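Local coordinates for lipoprotein (Colwellia psychrerythraea, PDB 3O0Y) that is of unknown function but, as a putative bacterial lipoprotein of the DUF885 family in the MA peptidase clan, may be related to peptidases, at residues 214-219 with 245-250; 467-472 with 593-598; 527-532 with 537-542. All blocks are in the same frame, centred on the assembly; numbering follows the deposited sequence.

Interaction 1 (214-219 with 245-250)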
loop_
_atom_site.group_PDB
_atom_site.type_symbol
_atom_site.label_atom_id
_atom_site.label_comp_id
_atom_site.label_asym_id
_atom_site.label_seq_id
_atom_site.Cartn_x
_atom_site.Cartn_y
_atom_site.Cartn_z
ATOM N N SER A 214 -12.613 27.355 3.072
ATOM C CA SER A 214 -11.798 28.524 2.727
ATOM C C SER A 214 -10.333 28.103 2.730
ATOM O O SER A 214 -9.922 27.267 3.523
ATOM C CB SER A 214 -11.978 29.665 3.745
ATOM O OG SER A 214 -11.642 29.178 5.047
ATOM N N ALA A 215 -9.552 28.795 1.927
ATOM C CA ALA A 215 -8.107 28.522 1.835
ATOM C C ALA A 215 -7.436 28.711 3.192
ATOM O O ALA A 215 -6.544 27.942 3.556
ATOM C CB ALA A 215 -7.471 29.431 0.810
ATOM N N GLU A 216 -7.885 29.724 3.957
ATOM C CA GLU A 216 -7.273 30.066 5.252
ATOM C C GLU A 216 -7.467 28.971 6.249
ATOM O O GLU A 216 -6.761 28.914 7.270
ATOM C CB GLU A 216 -7.884 31.347 5.879
ATOM C CG GLU A 216 -7.799 32.614 5.034
ATOM C CD GLU A 216 -8.515 32.564 3.641
ATOM O OE1 GLU A 216 -9.529 31.850 3.474
ATOM O OE2 GLU A 216 -8.039 33.262 2.698
ATOM N N GLN A 217 -8.443 28.089 6.007
ATOM C CA GLN A 217 -8.688 26.984 6.928
ATOM C C GLN A 217 -8.346 25.596 6.339
ATOM O O GLN A 217 -8.591 24.543 6.978
ATOM C CB GLN A 217 -10.109 27.027 7.468
ATOM C CG GLN A 217 -10.332 28.143 8.589
ATOM C CD GLN A 217 -9.449 27.898 9.829
ATOM O OE1 GLN A 217 -9.248 26.734 10.264
ATOM N NE2 GLN A 217 -8.860 28.986 10.365
ATOM N N HIS A 218 -7.614 25.619 5.241
ATOM C CA HIS A 218 -7.264 24.385 4.566
ATOM C C HIS A 218 -6.281 23.573 5.432
ATOM O O HIS A 218 -5.411 24.136 6.154
ATOM C CB HIS A 218 -6.646 24.684 3.213
ATOM C CG HIS A 218 -6.595 23.493 2.314
ATOM N ND1 HIS A 218 -5.524 22.609 2.303
ATOM C CD2 HIS A 218 -7.495 23.030 1.408
ATOM C CE1 HIS A 218 -5.796 21.634 1.443
ATOM N NE2 HIS A 218 -6.984 21.861 0.887
ATOM N N PRO A 219 -6.306 22.220 5.292
ATOM C CA PRO A 219 -5.306 21.476 6.064
ATOM C C PRO A 219 -3.866 21.838 5.784
ATOM O O PRO A 219 -3.023 21.713 6.678
ATOM C CB PRO A 219 -5.598 20.028 5.691
ATOM C CG PRO A 219 -7.054 20.016 5.441
ATOM C CD PRO A 219 -7.381 21.314 4.805
ATOM N N GLN A 245 2.330 33.438 4.191
ATOM C CA GLN A 245 2.904 32.970 2.935
ATOM C C GLN A 245 2.294 31.631 2.479
ATOM O O GLN A 245 1.983 31.448 1.289
ATOM C CB GLN A 245 4.413 32.845 3.052
ATOM C CG GLN A 245 5.128 34.187 3.054
ATOM C CD GLN A 245 6.612 34.005 3.243
ATOM O OE1 GLN A 245 7.288 33.426 2.384
ATOM N NE2 GLN A 245 7.138 34.528 4.354
ATOM N N VAL A 246 2.026 30.762 3.422
ATOM C CA VAL A 246 1.387 29.481 3.148
ATOM C C VAL A 246 -0.025 29.708 2.691
ATOM O O VAL A 246 -0.407 29.181 1.667
ATOM C CB VAL A 246 1.414 28.509 4.351
ATOM C CG1 VAL A 246 0.469 27.265 4.069
ATOM C CG2 VAL A 246 2.900 28.045 4.587
ATOM N N ILE A 247 -0.761 30.571 3.393
ATOM C CA ILE A 247 -2.125 30.905 2.988
ATOM C C ILE A 247 -2.169 31.479 1.595
ATOM O O ILE A 247 -3.081 31.152 0.832
ATOM C CB ILE A 247 -2.799 31.914 3.974
ATOM C CG1 ILE A 247 -2.983 31.243 5.337
ATOM C CG2 ILE A 247 -4.120 32.444 3.337
ATOM C CD1 ILE A 247 -3.293 32.231 6.524
ATOM N N ALA A 248 -1.222 32.351 1.275
ATOM C CA ALA A 248 -1.128 32.923 -0.059
ATOM C C ALA A 248 -0.923 31.858 -1.145
ATOM O O ALA A 248 -1.600 31.880 -2.181
ATOM C CB ALA A 248 -0.037 33.961 -0.133
ATOM N N LYS A 249 -0.004 30.923 -0.937
ATOM C CA LYS A 249 0.147 29.860 -1.948
ATOM C C LYS A 249 -1.103 29.014 -2.093
ATOM O O LYS A 249 -1.444 28.580 -3.198
ATOM C CB LYS A 249 1.339 28.962 -1.650
ATOM C CG LYS A 249 2.693 29.644 -1.612
ATOM C CD LYS A 249 3.041 30.281 -2.907
ATOM C CE LYS A 249 4.466 30.841 -2.869
ATOM N NZ LYS A 249 4.765 31.586 -4.105
ATOM N N VAL A 250 -1.737 28.698 -0.991
ATOM C CA VAL A 250 -2.907 27.801 -1.016
ATOM C C VAL A 250 -4.003 28.515 -1.813
ATOM O O VAL A 250 -4.629 27.919 -2.718
ATOM C CB VAL A 250 -3.377 27.418 0.377
ATOM C CG1 VAL A 250 -4.770 26.712 0.364
ATOM C CG2 VAL A 250 -2.342 26.510 1.107
#

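Interaction 2 (467-472 with 593-598)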
loop_
_atom_site.group_PDB
_atom_site.type_symbol
_atom_site.label_atom_id
_atom_site.label_comp_id
_atom_site.label_asym_id
_atom_site.label_seq_id
_atom_site.Cartn_x
_atom_site.Cartn_y
_atom_site.Cartn_z
ATOM N N ASN A 467 4.183 -6.363 -4.083
ATOM C CA ASN A 467 2.847 -6.458 -3.466
ATOM C C ASN A 467 2.507 -7.861 -2.942
ATOM O O ASN A 467 1.925 -7.987 -1.858
ATOM C CB ASN A 467 1.811 -6.010 -4.541
ATOM C CG ASN A 467 0.434 -5.825 -4.017
ATOM O OD1 ASN A 467 0.178 -4.957 -3.187
ATOM N ND2 ASN A 467 -0.505 -6.584 -4.575
ATOM N N ALA A 468 2.795 -8.926 -3.713
ATOM C CA ALA A 468 2.435 -10.270 -3.312
ATOM C C ALA A 468 3.252 -10.675 -2.101
ATOM O O ALA A 468 2.715 -11.202 -1.137
ATOM C CB ALA A 468 2.591 -11.248 -4.466
ATOM N N TYR A 469 4.505 -10.312 -2.096
ATOM C CA TYR A 469 5.351 -10.574 -0.911
ATOM C C TYR A 469 4.826 -9.831 0.316
ATOM O O TYR A 469 4.718 -10.388 1.414
ATOM C CB TYR A 469 6.821 -10.217 -1.186
ATOM C CG TYR A 469 7.712 -10.419 0.004
ATOM C CD1 TYR A 469 8.491 -11.518 0.160
ATOM C CD2 TYR A 469 7.789 -9.417 0.944
ATOM C CE1 TYR A 469 9.306 -11.667 1.265
ATOM C CE2 TYR A 469 8.555 -9.576 2.080
ATOM C CZ TYR A 469 9.339 -10.656 2.210
ATOM O OH TYR A 469 10.156 -10.790 3.339
ATOM N N THR A 470 4.647 -8.543 0.158
ATOM C CA THR A 470 4.350 -7.606 1.231
ATOM C C THR A 470 2.964 -7.877 1.813
ATOM O O THR A 470 2.863 -8.015 3.046
ATOM C CB THR A 470 4.538 -6.122 0.820
ATOM O OG1 THR A 470 5.872 -5.970 0.298
ATOM C CG2 THR A 470 4.334 -5.202 2.080
ATOM N N GLU A 471 1.939 -7.991 0.991
ATOM C CA GLU A 471 0.635 -8.274 1.470
ATOM C C GLU A 471 0.483 -9.732 1.851
ATOM O O GLU A 471 -0.205 -9.997 2.865
ATOM C CB GLU A 471 -0.390 -7.894 0.398
ATOM C CG GLU A 471 -0.285 -6.465 -0.005
ATOM C CD GLU A 471 -0.417 -5.429 1.162
ATOM O OE1 GLU A 471 -0.775 -5.758 2.345
ATOM O OE2 GLU A 471 -0.064 -4.261 0.877
ATOM N N GLY A 472 1.105 -10.663 1.108
ATOM C CA GLY A 472 1.046 -12.032 1.448
ATOM C C GLY A 472 1.717 -12.311 2.787
ATOM O O GLY A 472 1.185 -13.098 3.606
ATOM N N VAL A 593 10.837 -9.666 -2.121
ATOM C CA VAL A 593 11.383 -10.278 -3.364
ATOM C C VAL A 593 10.224 -10.920 -4.159
ATOM O O VAL A 593 9.179 -11.226 -3.625
ATOM C CB VAL A 593 12.429 -11.365 -3.028
ATOM C CG1 VAL A 593 13.780 -10.752 -2.467
ATOM C CG2 VAL A 593 11.840 -12.396 -1.959
ATOM N N PRO A 594 10.436 -11.179 -5.448
ATOM C CA PRO A 594 9.526 -12.029 -6.207
ATOM C C PRO A 594 9.499 -13.405 -5.642
ATOM O O PRO A 594 10.478 -13.867 -5.022
ATOM C CB PRO A 594 10.138 -12.042 -7.612
ATOM C CG PRO A 594 11.219 -11.087 -7.624
ATOM C CD PRO A 594 11.614 -10.769 -6.235
ATOM N N MET A 595 8.359 -14.063 -5.767
ATOM C CA MET A 595 8.236 -15.438 -5.362
ATOM C C MET A 595 9.325 -16.378 -5.865
ATOM O O MET A 595 9.760 -17.278 -5.133
ATOM C CB MET A 595 6.814 -15.966 -5.614
ATOM C CG MET A 595 5.670 -15.260 -4.651
ATOM S SD MET A 595 5.784 -15.420 -2.842
ATOM C CE MET A 595 6.564 -13.788 -2.534
ATOM N N ALA A 596 9.795 -16.166 -7.089
ATOM C CA ALA A 596 10.820 -17.046 -7.645
ATOM C C ALA A 596 12.124 -16.933 -6.834
ATOM O O ALA A 596 12.797 -17.943 -6.603
ATOM C CB ALA A 596 11.082 -16.713 -9.095
ATOM N N VAL A 597 12.428 -15.739 -6.330
ATOM C CA VAL A 597 13.636 -15.545 -5.561
ATOM C C VAL A 597 13.433 -16.087 -4.133
ATOM O O VAL A 597 14.346 -16.699 -3.568
ATOM C CB VAL A 597 14.037 -14.061 -5.530
ATOM C CG1 VAL A 597 15.186 -13.830 -4.563
ATOM C CG2 VAL A 597 14.418 -13.588 -6.926
ATOM N N LEU A 598 12.283 -15.823 -3.537
ATOM C CA LEU A 598 11.964 -16.414 -2.228
ATOM C C LEU A 598 12.113 -17.962 -2.333
ATOM O O LEU A 598 12.719 -18.571 -1.460
ATOM C CB LEU A 598 10.543 -16.028 -1.805
ATOM C CG LEU A 598 10.097 -16.614 -0.440
ATOM C CD1 LEU A 598 11.048 -16.224 0.699
ATOM C CD2 LEU A 598 8.645 -16.158 -0.142
HETATM O O HOH W 1 6.459 -10.888 -4.623
#

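Interaction 3 (527-532 with 537-542)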
loop_
_atom_site.group_PDB
_atom_site.type_symbol
_atom_site.label_atom_id
_atom_site.label_comp_id
_atom_site.label_asym_id
_atom_site.label_seq_id
_atom_site.Cartn_x
_atom_site.Cartn_y
_atom_site.Cartn_z
ATOM N N TYR A 527 -21.888 -9.612 -4.046
ATOM C CA TYR A 527 -21.161 -10.865 -3.713
ATOM C C TYR A 527 -20.360 -10.647 -2.428
ATOM O O TYR A 527 -20.369 -11.487 -1.506
ATOM C CB TYR A 527 -20.244 -11.284 -4.901
ATOM C CG TYR A 527 -19.459 -12.550 -4.664
ATOM C CD1 TYR A 527 -20.053 -13.814 -4.694
ATOM C CD2 TYR A 527 -18.143 -12.490 -4.192
ATOM C CE1 TYR A 527 -19.294 -14.984 -4.469
ATOM C CE2 TYR A 527 -17.472 -13.615 -3.836
ATOM C CZ TYR A 527 -18.005 -14.843 -3.989
ATOM O OH TYR A 527 -17.237 -15.926 -3.679
ATOM N N MET A 528 -19.554 -9.578 -2.418
ATOM C CA MET A 528 -18.653 -9.369 -1.292
ATOM C C MET A 528 -19.445 -9.161 0.031
ATOM O O MET A 528 -19.046 -9.662 1.116
ATOM C CB MET A 528 -17.677 -8.199 -1.541
ATOM C CG MET A 528 -16.787 -7.823 -0.366
ATOM S SD MET A 528 -15.363 -6.637 -0.884
ATOM C CE MET A 528 -14.083 -7.661 -1.015
ATOM N N SER A 529 -20.510 -8.388 -0.040
ATOM C CA SER A 529 -21.363 -8.199 1.125
ATOM C C SER A 529 -21.896 -9.525 1.672
ATOM O O SER A 529 -21.706 -9.830 2.889
ATOM C CB SER A 529 -22.579 -7.336 0.746
ATOM O OG SER A 529 -22.114 -6.067 0.627
ATOM N N GLU A 530 -22.489 -10.300 0.777
ATOM C CA GLU A 530 -23.116 -11.583 1.139
ATOM C C GLU A 530 -22.112 -12.582 1.699
ATOM O O GLU A 530 -22.444 -13.286 2.643
ATOM C CB GLU A 530 -23.808 -12.253 -0.021
ATOM C CG GLU A 530 -25.062 -11.540 -0.468
ATOM C CD GLU A 530 -25.570 -12.032 -1.817
ATOM O OE1 GLU A 530 -25.130 -13.129 -2.251
ATOM O OE2 GLU A 530 -26.418 -11.325 -2.430
ATOM N N GLN A 531 -20.886 -12.595 1.165
ATOM C CA GLN A 531 -19.958 -13.623 1.550
ATOM C C GLN A 531 -19.282 -13.241 2.875
ATOM O O GLN A 531 -18.968 -14.127 3.692
ATOM C CB GLN A 531 -18.897 -13.852 0.438
ATOM C CG GLN A 531 -19.402 -14.535 -0.783
ATOM C CD GLN A 531 -20.079 -15.864 -0.547
ATOM O OE1 GLN A 531 -19.606 -16.703 0.226
ATOM N NE2 GLN A 531 -21.228 -16.042 -1.187
ATOM N N THR A 532 -19.058 -11.943 3.114
ATOM C CA THR A 532 -18.213 -11.541 4.236
ATOM C C THR A 532 -18.899 -10.965 5.469
ATOM O O THR A 532 -18.276 -10.914 6.559
ATOM C CB THR A 532 -17.184 -10.492 3.843
ATOM O OG1 THR A 532 -17.869 -9.283 3.536
ATOM C CG2 THR A 532 -16.357 -10.945 2.662
ATOM N N SER A 537 -21.257 0.071 3.007
ATOM C CA SER A 537 -20.524 1.292 2.643
ATOM C C SER A 537 -19.029 1.020 2.572
ATOM O O SER A 537 -18.312 1.583 1.699
ATOM C CB SER A 537 -20.839 2.441 3.620
ATOM O OG SER A 537 -20.459 2.070 4.945
ATOM N N ASP A 538 -18.572 0.075 3.397
ATOM C CA ASP A 538 -17.189 -0.380 3.353
ATOM C C ASP A 538 -16.957 -1.207 2.075
ATOM O O ASP A 538 -15.961 -1.002 1.340
ATOM C CB ASP A 538 -16.862 -1.130 4.650
ATOM C CG ASP A 538 -17.159 -0.231 5.911
ATOM O OD1 ASP A 538 -16.776 0.966 5.812
ATOM O OD2 ASP A 538 -17.805 -0.652 6.932
ATOM N N VAL A 539 -17.912 -2.055 1.753
ATOM C CA VAL A 539 -17.800 -2.810 0.526
ATOM C C VAL A 539 -17.784 -1.945 -0.712
ATOM O O VAL A 539 -17.013 -2.211 -1.612
ATOM C CB VAL A 539 -18.830 -3.926 0.460
ATOM C CG1 VAL A 539 -18.688 -4.705 -0.888
ATOM C CG2 VAL A 539 -18.562 -4.869 1.626
ATOM N N VAL A 540 -18.615 -0.912 -0.768
ATOM C CA VAL A 540 -18.650 0.029 -1.898
ATOM C C VAL A 540 -17.246 0.636 -2.121
ATOM O O VAL A 540 -16.723 0.636 -3.251
ATOM C CB VAL A 540 -19.646 1.174 -1.713
ATOM C CG1 VAL A 540 -19.404 2.197 -2.803
ATOM C CG2 VAL A 540 -21.097 0.651 -1.837
ATOM N N ALA A 541 -16.595 1.072 -1.035
ATOM C CA ALA A 541 -15.259 1.651 -1.183
ATOM C C ALA A 541 -14.231 0.625 -1.673
ATOM O O ALA A 541 -13.349 0.966 -2.473
ATOM C CB ALA A 541 -14.811 2.302 0.111
ATOM N N GLU A 542 -14.326 -0.624 -1.203
ATOM C CA GLU A 542 -13.435 -1.651 -1.659
ATOM C C GLU A 542 -13.598 -1.947 -3.141
ATOM O O GLU A 542 -12.612 -2.007 -3.919
ATOM C CB GLU A 542 -13.648 -2.925 -0.863
ATOM C CG GLU A 542 -13.312 -2.818 0.584
ATOM C CD GLU A 542 -11.853 -2.788 0.856
ATOM O OE1 GLU A 542 -11.044 -3.489 0.166
ATOM O OE2 GLU A 542 -11.523 -2.023 1.762
#

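Interaction 1 (214-219 with 245-250)
Val250 pushes its CG1 methyl into the bend of the loop that carries Ala215 and His218, and this is where the contact is close-packed. Val250 CG1 lies 3.9 Å from Ala215 CB, with the carbonyl oxygen of Ala215 also against it. On the histidine side, Val250 CG1 is 4.0 Å from His218 CB. The methyl reaches the loop because it stands anti to its own backbone nitrogen (chi1 169°), while CG2 is directed elsewhere. The valine and histidine side chains cross at a slant. All three residues are buried, and Tyr255, further along helix 236-268, touches both Ala215 and Val250.

The other half of the contact is looser and opens to solvent. Glu216 is exposed; its side chain starts away from the helix, then folds at chi2 (60°) so that it crosses Ile247 at about a right angle. Ile247 CG2 is 4.1 Å from Glu216 CG and equally far from Glu216 OE2, so the carboxylate only grazes a methyl. No hydrogen bond joins the two segments.

The imidazole is fixed from its own side. Pro219 CD sits over one imidazole face, toward its rim, and Phe210 and Phe220 meet the histidine as well. His218 is the N-cap of helix 219-228: its ND1 accepts a hydrogen bond from Phe220 N, which suggests that ND1 carries no proton. The short 3-10 turn 215-216 leads into this N-cap, and the base of the capping side chain packs on the long helix 236-268.

Interaction 2 (467-472 with 593-598)
The Tyr469 ring has the backbone of Val593 over one face: Val593 N stands 3.7 Å above the ring plane, displaced toward the rim, and is 3.8 Å from Tyr469 CD1. On the same flank Val593 CG2 comes within 4.1 Å of Tyr469 CD1, valine and ring meeting at a slant. At the ring edge, near its plane, sits the methyl of Met595, and Thr470 OG1 of the same helix also lies in plane at the edge.

A chi1 of 178° swings the ring clear of helix 467-483 and points it at Val593. Closer to the main chain, Tyr469 CB is 3.5 Å from Val593 O. The methionine bends at both chi2 and chi3, and this hooked shape brings Met595 CE back to rest 3.8 Å from Tyr469 CB and against Tyr469 CA. At its far end the phenol donates a hydrogen bond to Val587 O, so the hydroxyl end of the ring is tethered as well.

Each of the three touching residues is buried, and no direct hydrogen bond crosses between the segments. A water does the polar work: it donates to Val593 O at 2.9 Å and takes a weak bond from Tyr469 N at 3.2 Å. Amides in the first turn of a helix commonly lack an intrahelical acceptor, and the water probably fills that role. Met595 N, at the start of helix 595-608, is hydrogen-bonded to Asp297 OD2. The chemistry is therefore apolar packing between two helix beginnings, where one amide on each has a partner: Tyr469 N a weakly bound water, Met595 N the Asp297 carboxylate.

Interaction 3 (527-532 with 537-542)
Met528 and Val539 carry the contact between the two helices. Met528 runs nearly straight out from its helix, chi1 (174°) and chi2 (168°) both extended, and this lays CB, CG and SD across the valine; the bend at chi3 only turns CE. Val539 CG1 sits 3.7 Å from Met528 CB and just as close to Met528 CG. Further out, Met528 SD passes 4.1 Å from Glu542 CB, where the two side chains meet at about a right angle.

The second valine methyl serves the neighbouring residue: Val539 CG2 is 3.9 Å from Ser529 OG, a van der Waals contact. This hydroxyl sits beside its backbone nitrogen and is hydrogen-bonded to Ile525 O, one turn earlier. Thr532 folds back likewise: Thr532 OG1 donates to Met528 O at 2.7 Å, while Thr532 N reaches that oxygen from the other face of its carbonyl plane. Two donors thus grip one carbonyl at the last turn of helix 521-532.

Glu542 contributes its base here, and its carboxylate makes a salt bridge to Arg507. The segments belong to two consecutive helices joined by a three-residue link, their axes approaching to 9.7 Å and crossing at 130°. Helix 491-515 closes the Met528 side with Phe503 and Val506, while Ile543 and Tyr546 of helix 536-548 also touch the methionine.

The three contacts are separate pieces of a largely helical chain. Interactions 1 and 2 lie on opposite sides of the chain's centre, 42 Å apart between centres, whereas interactions 1 and 3 are 37 Å apart between centres. Interactions 2 and 3 are nearer neighbours, 27 Å between centres and about 11 Å between nearest atoms. In sequence the consecutive helices of interaction 3 fall between the two segments that interaction 2 joins, 121 residues apart. A sulfate, probably from the crystallisation liquor, lies about 5 Å from the side chain of Glu542 in interaction 3.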